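Local coordinates for protein endo-beta-N-acetylglucosaminidase F1 (Bacteroides thetaiotaomicron VPI-5482, PDB 6TCV) that probably hydrolyses the bond between the two core N-acetylglucosamines of high-mannose N-glycans, as a glycoside hydrolase of gut Bacteroides, at residues A[243-248]-A[324-329]; A[270-275]-A[284-289]; A[35-40]-A[111-116]. The protein carries 2 engineered substitutions. All blocks are in the same frame, centred on the assembly; numbering follows the deposited sequence.

Contact 1 of 3, residues A[243-248]-A[324-329]; sequences KVLLGL and LVTVFD. With NAG (2-acetamido-2-deoxy-beta-D-glucopyranose), chain B.
Leu324 lies against both Leu245 and the chain of Lys243 through its CD1. The two leucines cross at about a right angle, with Leu245 CD2 lying 4.1 Å from Leu324 CD1. Lys243 is modelled in two conformers, so the close approach of its CD to the same methyl is doubtful in detail. Deeper along the strands, Leu245 and Thr326 meet tip to tip, Leu245 CD1 standing 3.7 Å from Thr326 OG1.

No hydrogen bond joins the two segments; strand 283-287 pairs with both and separates their backbones, whose axes, inclined at 49°, approach no closer than 8.9 Å. Thr326 OG1 sits between backbone N and carbonyl carbon (chi1 74°) and is hydrogen-bonded to Tyr171 OH and Val284 O, while Lys243 NZ forms a salt bridge with Glu38.

At the far end of strand 324-329, one face of the Phe328 ring receives the acetamido group of the N-acetylglucosamine of chain B. Methyl C8 lies over the ring centre, 3.6 Å above its plane. Tyr290, Tyr355 and Glu376 hydrogen-bond this sugar. Between the segments the packing is thus without directional bonds, the polar ends of Lys243 and Thr326 being satisfied elsewhere, while the Phe328 face is consistent with recognition of the N-acetyl group.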
loop_
_atom_site.group_PDB
_atom_site.type_symbol
_atom_site.label_atom_id
_atom_site.label_comp_id
_atom_site.label_asym_id
_atom_site.label_seq_id
_atom_site.Cartn_x
_atom_site.Cartn_y
_atom_site.Cartn_z
ATOM N N LYS A 243 -4.096 -6.866 0.738
ATOM C CA LYS A 243 -4.178 -5.503 1.251
ATOM C C LYS A 243 -5.099 -4.688 0.359
ATOM O O LYS A 243 -4.857 -4.585 -0.859
ATOM C CB LYS A 243 -2.795 -4.863 1.287
ATOM C CG LYS A 243 -1.837 -5.546 2.239
ATOM C CD LYS A 243 -0.499 -4.833 2.262
ATOM C CE LYS A 243 0.359 -5.314 3.425
ATOM N NZ LYS A 243 0.628 -6.750 3.328
ATOM N N VAL A 244 -6.127 -4.077 0.973
ATOM C CA VAL A 244 -7.161 -3.335 0.263
ATOM C C VAL A 244 -6.910 -1.854 0.483
ATOM O O VAL A 244 -6.982 -1.373 1.622
ATOM C CB VAL A 244 -8.566 -3.735 0.703
ATOM C CG1 VAL A 244 -9.604 -2.865 -0.011
ATOM C CG2 VAL A 244 -8.818 -5.205 0.436
ATOM N N LEU A 245 -6.624 -1.123 -0.588
ATOM C CA LEU A 245 -6.329 0.299 -0.516
ATOM C C LEU A 245 -7.499 1.089 -1.071
ATOM O O LEU A 245 -8.138 0.693 -2.048
ATOM C CB LEU A 245 -5.097 0.677 -1.337
ATOM C CG LEU A 245 -3.849 -0.171 -1.156
ATOM C CD1 LEU A 245 -2.661 0.410 -1.879
ATOM C CD2 LEU A 245 -3.509 -0.369 0.307
ATOM N N LEU A 246 -7.726 2.273 -0.498
ATOM C CA LEU A 246 -8.664 3.223 -1.084
ATOM C C LEU A 246 -7.932 4.014 -2.158
ATOM O O LEU A 246 -6.871 4.598 -1.901
ATOM C CB LEU A 246 -9.194 4.166 -0.007
ATOM C CG LEU A 246 -10.320 5.130 -0.458
ATOM C CD1 LEU A 246 -11.549 4.350 -0.924
ATOM C CD2 LEU A 246 -10.636 6.084 0.688
ATOM N N GLY A 247 -8.449 4.011 -3.383
ATOM C CA GLY A 247 -7.913 4.895 -4.407
ATOM C C GLY A 247 -8.495 6.294 -4.240
ATOM O O GLY A 247 -9.682 6.454 -3.969
ATOM N N LEU A 248 -7.628 7.293 -4.428
ATOM C CA LEU A 248 -8.018 8.701 -4.492
ATOM C C LEU A 248 -7.632 9.239 -5.859
ATOM O O LEU A 248 -6.528 8.961 -6.360
ATOM C CB LEU A 248 -7.340 9.517 -3.382
ATOM C CG LEU A 248 -8.174 9.829 -2.156
ATOM C CD1 LEU A 248 -9.407 10.664 -2.499
ATOM C CD2 LEU A 248 -8.558 8.576 -1.397
ATOM N N LEU A 324 -0.019 1.423 3.876
ATOM C CA LEU A 324 0.665 1.701 2.629
ATOM C C LEU A 324 0.296 3.068 2.068
ATOM O O LEU A 324 -0.887 3.408 1.964
ATOM C CB LEU A 324 0.341 0.629 1.595
ATOM C CG LEU A 324 0.855 -0.761 1.956
ATOM C CD1 LEU A 324 0.291 -1.767 0.961
ATOM C CD2 LEU A 324 2.375 -0.829 1.909
ATOM N N VAL A 325 1.305 3.846 1.673
ATOM C CA VAL A 325 1.131 5.074 0.903
ATOM C C VAL A 325 1.728 4.823 -0.463
ATOM O O VAL A 325 2.933 4.540 -0.585
ATOM C CB VAL A 325 1.745 6.277 1.612
ATOM C CG1 VAL A 325 1.637 7.554 0.773
ATOM C CG2 VAL A 325 1.084 6.462 2.969
ATOM N N THR A 326 0.881 4.851 -1.470
ATOM C CA THR A 326 1.296 4.444 -2.802
ATOM C C THR A 326 0.818 5.485 -3.800
ATOM O O THR A 326 -0.156 6.204 -3.548
ATOM C CB THR A 326 0.773 3.040 -3.181
ATOM O OG1 THR A 326 -0.632 3.061 -3.466
ATOM C CG2 THR A 326 1.016 2.039 -2.085
ATOM N N VAL A 327 1.495 5.566 -4.935
ATOM C CA VAL A 327 1.213 6.574 -5.950
ATOM C C VAL A 327 1.221 5.964 -7.347
ATOM O O VAL A 327 1.982 5.049 -7.659
ATOM C CB VAL A 327 2.108 7.812 -5.896
ATOM C CG1 VAL A 327 1.978 8.491 -4.564
ATOM C CG2 VAL A 327 3.529 7.434 -6.156
ATOM N N PHE A 328 0.366 6.490 -8.197
ATOM C CA PHE A 328 0.481 6.359 -9.663
ATOM C C PHE A 328 1.397 7.448 -10.176
ATOM O O PHE A 328 1.200 8.623 -9.836
ATOM C CB PHE A 328 -0.935 6.456 -10.221
ATOM C CG PHE A 328 -1.063 6.230 -11.708
ATOM C CD1 PHE A 328 -0.527 5.134 -12.350
ATOM C CD2 PHE A 328 -1.794 7.120 -12.487
ATOM C CE1 PHE A 328 -0.730 4.926 -13.706
ATOM C CE2 PHE A 328 -1.978 6.928 -13.861
ATOM C CZ PHE A 328 -1.457 5.821 -14.470
ATOM N N ASP A 329 2.432 7.078 -10.917
ATOM C CA ASP A 329 3.354 8.060 -11.461
ATOM C C ASP A 329 2.807 8.721 -12.722
ATOM O O ASP A 329 2.984 8.229 -13.850
ATOM C CB ASP A 329 4.712 7.433 -11.715
ATOM C CG ASP A 329 5.734 8.426 -12.184
ATOM O OD1 ASP A 329 5.474 9.648 -12.161
ATOM O OD2 ASP A 329 6.829 8.000 -12.619
HETATM C C1 NAG B . -5.543 6.541 -16.525
HETATM C C2 NAG B . -6.212 6.481 -15.164
HETATM C C3 NAG B . -7.727 6.270 -15.217
HETATM C C4 NAG B . -8.172 5.966 -16.634
HETATM C C5 NAG B . -7.244 4.912 -17.209
HETATM C C6 NAG B . -7.664 4.390 -18.577
HETATM C C7 NAG B . -5.152 5.682 -13.091
HETATM C C8 NAG B . -4.455 4.507 -12.430
HETATM N N2 NAG B . -5.571 5.474 -14.336
HETATM O O3 NAG B . -8.389 7.448 -14.747
HETATM O O4 NAG B . -9.507 5.438 -16.568
HETATM O O5 NAG B . -5.919 5.454 -17.380
HETATM O O6 NAG B . -6.699 3.528 -19.085
HETATM O O7 NAG B . -5.308 6.771 -12.527
#

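Contact 2 of 3, residues A[270-275]-A[284-289]; sequences REVAQY and VNYADL. Engineered in segment 284-289: Ala287 (natural residue Asp), Leu289 (natural residue Glu). With NAG (2-acetamido-2-deoxy-beta-D-glucopyranose), chain C.
Both methyls of Val272, on helix 262-278, meet strand 283-287. CG1 is anti to the backbone N (chi1 167°) and comes to 3.9 Å from Val284 CG2, the two side chains crossing at about a right angle. CG2 lies near the ring plane of Tyr286 at its edge, 3.6 Å from Tyr286 OH. That hydroxyl is not left among methyls alone, for it is hydrogen-bonded to Thr316 OG1 of helix 306-319.

Tyr286 reaches the helix by its length: its CB bond does not aim there, but with chi1 at -71° the ring carries OH forward to Val272. Two residues back on the same strand, Val284 lays CG2 over one face of this ring, 3.7 Å above its plane and offset toward the rim. The same methyl therefore serves helix and ring at once.

Beyond the packing, Asp288 centres an inverse gamma turn, and the engineered Leu289 places CD2 3.2 Å from O4 of the N-acetylglucosamine of chain C. Ala287 is engineered as well; the natural Asp and Glu at these two positions read as the D-x-E signature of glycoside hydrolase family 18. Strand 243-249, helix 262-278 and strand 283-287 form a beta-alpha-beta unit, the repeating element of a (beta/alpha)8 barrel.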
loop_
_atom_site.group_PDB
_atom_site.type_symbol
_atom_site.label_atom_id
_atom_site.label_comp_id
_atom_site.label_asym_id
_atom_site.label_seq_id
_atom_site.Cartn_x
_atom_site.Cartn_y
_atom_site.Cartn_z
ATOM N N ARG A 270 -4.877 13.563 6.950
ATOM C CA ARG A 270 -5.494 13.086 8.180
ATOM C C ARG A 270 -6.902 12.557 7.921
ATOM O O ARG A 270 -7.313 11.579 8.540
ATOM C CB ARG A 270 -5.421 14.186 9.253
ATOM C CG ARG A 270 -3.953 14.410 9.623
ATOM C CD ARG A 270 -3.652 15.720 10.296
ATOM N NE ARG A 270 -2.179 15.895 10.215
ATOM C CZ ARG A 270 -1.508 16.912 10.709
ATOM N NH1 ARG A 270 -2.156 17.860 11.342
ATOM N NH2 ARG A 270 -0.185 16.981 10.583
ATOM N N GLU A 271 -7.619 13.150 6.952
ATOM C CA GLU A 271 -8.928 12.616 6.556
ATOM C C GLU A 271 -8.799 11.261 5.868
ATOM O O GLU A 271 -9.578 10.336 6.157
ATOM C CB GLU A 271 -9.633 13.641 5.668
ATOM C CG GLU A 271 -11.054 13.260 5.364
ATOM C CD GLU A 271 -11.853 14.386 4.805
ATOM O OE1 GLU A 271 -11.822 15.498 5.429
ATOM O OE2 GLU A 271 -12.685 14.167 3.904
ATOM N N VAL A 272 -7.815 11.132 4.973
ATOM C CA VAL A 272 -7.584 9.847 4.335
ATOM C C VAL A 272 -7.251 8.783 5.380
ATOM O O VAL A 272 -7.773 7.661 5.319
ATOM C CB VAL A 272 -6.482 9.987 3.283
ATOM C CG1 VAL A 272 -5.975 8.619 2.792
ATOM C CG2 VAL A 272 -6.958 10.816 2.107
ATOM N N ALA A 273 -6.376 9.091 6.341
ATOM C CA ALA A 273 -6.052 8.132 7.373
ATOM C C ALA A 273 -7.289 7.764 8.155
ATOM O O ALA A 273 -7.440 6.615 8.589
ATOM C CB ALA A 273 -4.947 8.689 8.274
ATOM N N GLN A 274 -8.174 8.743 8.434
ATOM C CA GLN A 274 -9.392 8.448 9.183
ATOM C C GLN A 274 -10.266 7.482 8.408
ATOM O O GLN A 274 -10.846 6.567 9.007
ATOM C CB GLN A 274 -10.126 9.771 9.447
ATOM C CG GLN A 274 -11.296 9.605 10.396
ATOM C CD GLN A 274 -12.552 9.127 9.761
ATOM O OE1 GLN A 274 -12.850 9.482 8.636
ATOM N NE2 GLN A 274 -13.327 8.324 10.506
ATOM N N TYR A 275 -10.382 7.668 7.101
ATOM C CA TYR A 275 -11.135 6.700 6.282
ATOM C C TYR A 275 -10.530 5.302 6.403
ATOM O O TYR A 275 -11.245 4.307 6.539
ATOM C CB TYR A 275 -11.161 7.116 4.789
ATOM C CG TYR A 275 -12.340 7.950 4.397
ATOM C CD1 TYR A 275 -12.402 9.276 4.729
ATOM C CD2 TYR A 275 -13.379 7.391 3.646
ATOM C CE1 TYR A 275 -13.510 10.051 4.383
ATOM C CE2 TYR A 275 -14.454 8.134 3.294
ATOM C CZ TYR A 275 -14.502 9.450 3.652
ATOM O OH TYR A 275 -15.601 10.249 3.300
ATOM N N VAL A 284 -3.625 3.666 0.877
ATOM C CA VAL A 284 -4.145 4.543 -0.177
ATOM C C VAL A 284 -3.310 4.461 -1.435
ATOM O O VAL A 284 -2.104 4.165 -1.399
ATOM C CB VAL A 284 -4.195 6.010 0.349
ATOM C CG1 VAL A 284 -2.800 6.583 0.569
ATOM C CG2 VAL A 284 -4.993 6.932 -0.559
ATOM N N ASN A 285 -3.936 4.720 -2.580
ATOM C CA ASN A 285 -3.251 5.090 -3.821
ATOM C C ASN A 285 -3.674 6.508 -4.199
ATOM O O ASN A 285 -4.882 6.813 -4.151
ATOM C CB ASN A 285 -3.592 4.171 -4.985
ATOM C CG ASN A 285 -2.916 4.607 -6.266
ATOM O OD1 ASN A 285 -1.683 4.337 -6.460
ATOM N ND2 ASN A 285 -3.569 5.303 -7.064
ATOM N N TYR A 286 -2.710 7.349 -4.550
ATOM C CA TYR A 286 -2.981 8.689 -5.073
ATOM C C TYR A 286 -2.699 8.732 -6.570
ATOM O O TYR A 286 -1.581 8.429 -7.014
ATOM C CB TYR A 286 -2.087 9.688 -4.344
ATOM C CG TYR A 286 -2.464 9.941 -2.893
ATOM C CD1 TYR A 286 -3.749 10.221 -2.513
ATOM C CD2 TYR A 286 -1.481 9.917 -1.888
ATOM C CE1 TYR A 286 -4.075 10.507 -1.200
ATOM C CE2 TYR A 286 -1.803 10.203 -0.552
ATOM C CZ TYR A 286 -3.108 10.508 -0.234
ATOM O OH TYR A 286 -3.461 10.812 1.065
ATOM N N ALA A 287 -3.710 9.200 -7.314
ATOM C CA ALA A 287 -3.651 9.381 -8.755
ATOM C C ALA A 287 -4.055 10.812 -9.103
ATOM O O ALA A 287 -5.235 11.206 -8.970
ATOM C CB ALA A 287 -4.546 8.344 -9.428
ATOM N N ASP A 288 -3.064 11.589 -9.520
ATOM C CA ASP A 288 -3.239 13.007 -9.831
ATOM C C ASP A 288 -3.702 13.193 -11.264
ATOM O O ASP A 288 -2.904 13.441 -12.164
ATOM C CB ASP A 288 -1.955 13.799 -9.596
ATOM C CG ASP A 288 -2.085 15.256 -10.026
ATOM O OD1 ASP A 288 -3.198 15.842 -9.873
ATOM O OD2 ASP A 288 -1.090 15.845 -10.474
ATOM N N LEU A 289 -5.008 12.997 -11.476
ATOM C CA LEU A 289 -5.683 13.229 -12.751
ATOM C C LEU A 289 -6.988 13.961 -12.514
ATOM O O LEU A 289 -7.609 13.821 -11.477
ATOM C CB LEU A 289 -5.998 11.908 -13.519
ATOM C CG LEU A 289 -4.789 11.137 -13.987
ATOM C CD1 LEU A 289 -4.291 10.165 -12.965
ATOM C CD2 LEU A 289 -5.094 10.369 -15.266
HETATM C C1 NAG C . -4.521 9.846 -20.437
HETATM C C2 NAG C . -5.994 9.533 -20.325
HETATM C C3 NAG C . -6.351 9.149 -18.894
HETATM C C4 NAG C . -5.422 8.045 -18.436
HETATM C C5 NAG C . -3.996 8.557 -18.517
HETATM C C6 NAG C . -2.947 7.636 -17.945
HETATM C C7 NAG C . -7.296 10.918 -21.870
HETATM C C8 NAG C . -7.904 12.284 -22.090
HETATM N N2 NAG C . -6.769 10.717 -20.688
HETATM O O3 NAG C . -7.722 8.762 -18.878
HETATM O O4 NAG C . -5.839 7.790 -17.082
HETATM O O5 NAG C . -3.722 8.789 -19.901
HETATM O O6 NAG C . -3.082 6.346 -18.587
HETATM O O7 NAG C . -7.286 10.053 -22.740
#

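Contact 3 of 3, residues A[35-40]-A[111-116]; sequences KVVELH and MTIRAG
The backbones of Leu39 and Ala115 come to 6.9 Å between CA atoms, and from there the two segments, running in roughly the same N-to-C sense, diverge toward their N-terminal ends, so that Val37 CA and Ile113 CA are already 9.2 Å apart. No hydrogen bond crosses the gap; side chains alone bridge it.

At the narrow end, Leu39 turns one branch toward the chain just beyond strand 108-114. Its CD1 packs on Ala115, 3.8 Å from CA and 3.9 Å from CB, so it rests against the backbone as much as on the small side chain. Leu39 holds CG anti to its own carbonyl carbon (chi1 -62°), and its second torsion (chi2 174°) directs the two methyls of the fork: CD1 serves Ala115 while CD2 turns to Ile113 CG2 at 4.3 Å.

Farther back, where the backbones stand apart, the longer Ile113 makes up the distance. In the conformer described, its CG1 branch is extended (chi2 168°) and brings CD1 to 4.2 Å from Val37 CG2. Ile113 is modelled in two conformers, so its contacts with Val37 and Leu39 are less certain in detail. All the touching groups are hydrocarbon, and the spacings are those of ordinary van der Waals packing.

The two strands belong to different sheets of the N-terminal domain: strand 34-39 pairs in parallel with strand 147-154, whereas strand 108-114 lies between strands 43-49 and 90-92 in an antiparallel sheet. Tyr44 of strand 43-49 touches Val37, Leu39 and Ile113, and Tyr85 packs on Leu39 and Ile113 while its OH hydrogen-bonds Arg114 O. From strand 147-154, Tyr150 and Val152 add to the apolar layer where the two sheets meet.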
loop_
_atom_site.group_PDB
_atom_site.type_symbol
_atom_site.label_atom_id
_atom_site.label_comp_id
_atom_site.label_asym_id
_atom_site.label_seq_id
_atom_site.Cartn_x
_atom_site.Cartn_y
_atom_site.Cartn_z
ATOM N N LYS A 35 9.780 0.912 10.402
ATOM C CA LYS A 35 9.743 -0.295 9.574
ATOM C C LYS A 35 8.552 -1.162 9.965
ATOM O O LYS A 35 8.465 -1.599 11.115
ATOM C CB LYS A 35 11.052 -1.102 9.724
ATOM C CG LYS A 35 11.025 -2.477 9.057
ATOM C CD LYS A 35 10.804 -2.375 7.581
ATOM C CE LYS A 35 10.855 -3.742 6.912
ATOM N NZ LYS A 35 10.590 -3.629 5.462
ATOM N N VAL A 36 7.690 -1.461 9.002
ATOM C CA VAL A 36 6.587 -2.399 9.191
ATOM C C VAL A 36 7.097 -3.821 8.997
ATOM O O VAL A 36 7.795 -4.105 8.012
ATOM C CB VAL A 36 5.424 -2.062 8.245
ATOM C CG1 VAL A 36 4.319 -3.143 8.352
ATOM C CG2 VAL A 36 4.912 -0.638 8.550
ATOM N N VAL A 37 6.841 -4.686 9.984
ATOM C CA VAL A 37 7.237 -6.099 9.959
ATOM C C VAL A 37 5.968 -6.917 9.933
ATOM O O VAL A 37 5.197 -6.909 10.901
ATOM C CB VAL A 37 8.062 -6.474 11.201
ATOM C CG1 VAL A 37 8.405 -7.951 11.222
ATOM C CG2 VAL A 37 9.372 -5.663 11.208
ATOM N N GLU A 38 5.799 -7.712 8.889
ATOM C CA GLU A 38 4.711 -8.671 8.810
ATOM C C GLU A 38 5.313 -10.043 9.091
ATOM O O GLU A 38 6.121 -10.549 8.291
ATOM C CB GLU A 38 4.103 -8.662 7.410
ATOM C CG GLU A 38 3.394 -7.388 7.160
ATOM C CD GLU A 38 2.825 -7.256 5.757
ATOM O OE1 GLU A 38 2.579 -8.282 5.101
ATOM O OE2 GLU A 38 2.569 -6.110 5.357
ATOM N N LEU A 39 4.837 -10.710 10.139
ATOM C CA LEU A 39 5.351 -12.023 10.527
ATOM C C LEU A 39 4.615 -13.094 9.735
ATOM O O LEU A 39 3.393 -13.220 9.837
ATOM C CB LEU A 39 5.200 -12.275 12.028
ATOM C CG LEU A 39 5.986 -11.294 12.898
ATOM C CD1 LEU A 39 5.614 -11.585 14.373
ATOM C CD2 LEU A 39 7.495 -11.384 12.686
ATOM N N HIS A 40 5.344 -13.828 8.899
ATOM C CA HIS A 40 4.759 -14.961 8.184
ATOM C C HIS A 40 5.219 -16.274 8.774
ATOM O O HIS A 40 4.783 -17.327 8.302
ATOM C CB HIS A 40 5.101 -14.917 6.681
ATOM C CG HIS A 40 4.673 -13.648 6.033
ATOM N ND1 HIS A 40 3.369 -13.439 5.676
ATOM C CD2 HIS A 40 5.343 -12.515 5.717
ATOM C CE1 HIS A 40 3.230 -12.210 5.198
ATOM N NE2 HIS A 40 4.431 -11.655 5.156
ATOM N N MET A 111 18.834 -8.142 16.194
ATOM C CA MET A 111 17.579 -8.196 16.926
ATOM C C MET A 111 16.704 -9.261 16.279
ATOM O O MET A 111 16.500 -9.235 15.062
ATOM C CB MET A 111 16.853 -6.850 16.887
ATOM C CG MET A 111 15.524 -6.834 17.660
ATOM S SD MET A 111 14.590 -5.283 17.464
ATOM C CE MET A 111 14.016 -5.417 15.772
ATOM N N THR A 112 16.130 -10.147 17.085
ATOM C CA THR A 112 15.202 -11.160 16.594
ATOM C C THR A 112 13.838 -10.880 17.201
ATOM O O THR A 112 13.735 -10.620 18.404
ATOM C CB THR A 112 15.687 -12.562 16.985
ATOM O OG1 THR A 112 16.945 -12.822 16.360
ATOM C CG2 THR A 112 14.705 -13.619 16.494
ATOM N N ILE A 113 12.796 -10.892 16.364
ATOM C CA ILE A 113 11.408 -10.733 16.788
ATOM C C ILE A 113 10.722 -12.089 16.662
ATOM O O ILE A 113 10.679 -12.653 15.561
ATOM C CB ILE A 113 10.659 -9.729 15.896
ATOM C CG1 ILE A 113 11.293 -8.335 15.923
ATOM C CG2 ILE A 113 9.171 -9.697 16.304
ATOM C CD1 ILE A 113 10.745 -7.395 14.828
ATOM N N ARG A 114 10.189 -12.609 17.761
ATOM C CA ARG A 114 9.459 -13.868 17.758
ATOM C C ARG A 114 7.953 -13.595 17.767
ATOM O O ARG A 114 7.476 -12.659 18.413
ATOM C CB ARG A 114 9.887 -14.770 18.925
ATOM N N ALA A 115 7.213 -14.404 17.015
ATOM C CA ALA A 115 5.758 -14.343 17.012
ATOM C C ALA A 115 5.227 -14.943 18.296
ATOM O O ALA A 115 5.811 -15.890 18.837
ATOM C CB ALA A 115 5.201 -15.137 15.829
ATOM N N GLY A 116 4.172 -14.348 18.846
ATOM C CA GLY A 116 3.640 -14.803 20.113
ATOM C C GLY A 116 2.234 -15.353 19.932
ATOM O O GLY A 116 1.693 -15.359 18.830
#

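Contact 3 closes first along the chain, within the N-terminal domain; contact 1 opens later, and contact 2 is nested inside the loop that it closes. Contacts 1 and 2 have centres about 7 Å apart and share a sheet, strand 283-287 of contact 2 lying between the two strands of contact 1. One joins side chains on one face of this sheet, the other packs a helix against the opposite face, and segments 324-329 and 284-289 each reach the same glycan, through Phe328 and Leu289 respectively. Contact 3 lies about 24 and 27 Å from them between centres, yet Glu38 on its strand 34-39 forms a salt bridge with Lys243 of contact 1, tying the N-terminal domain to the barrel.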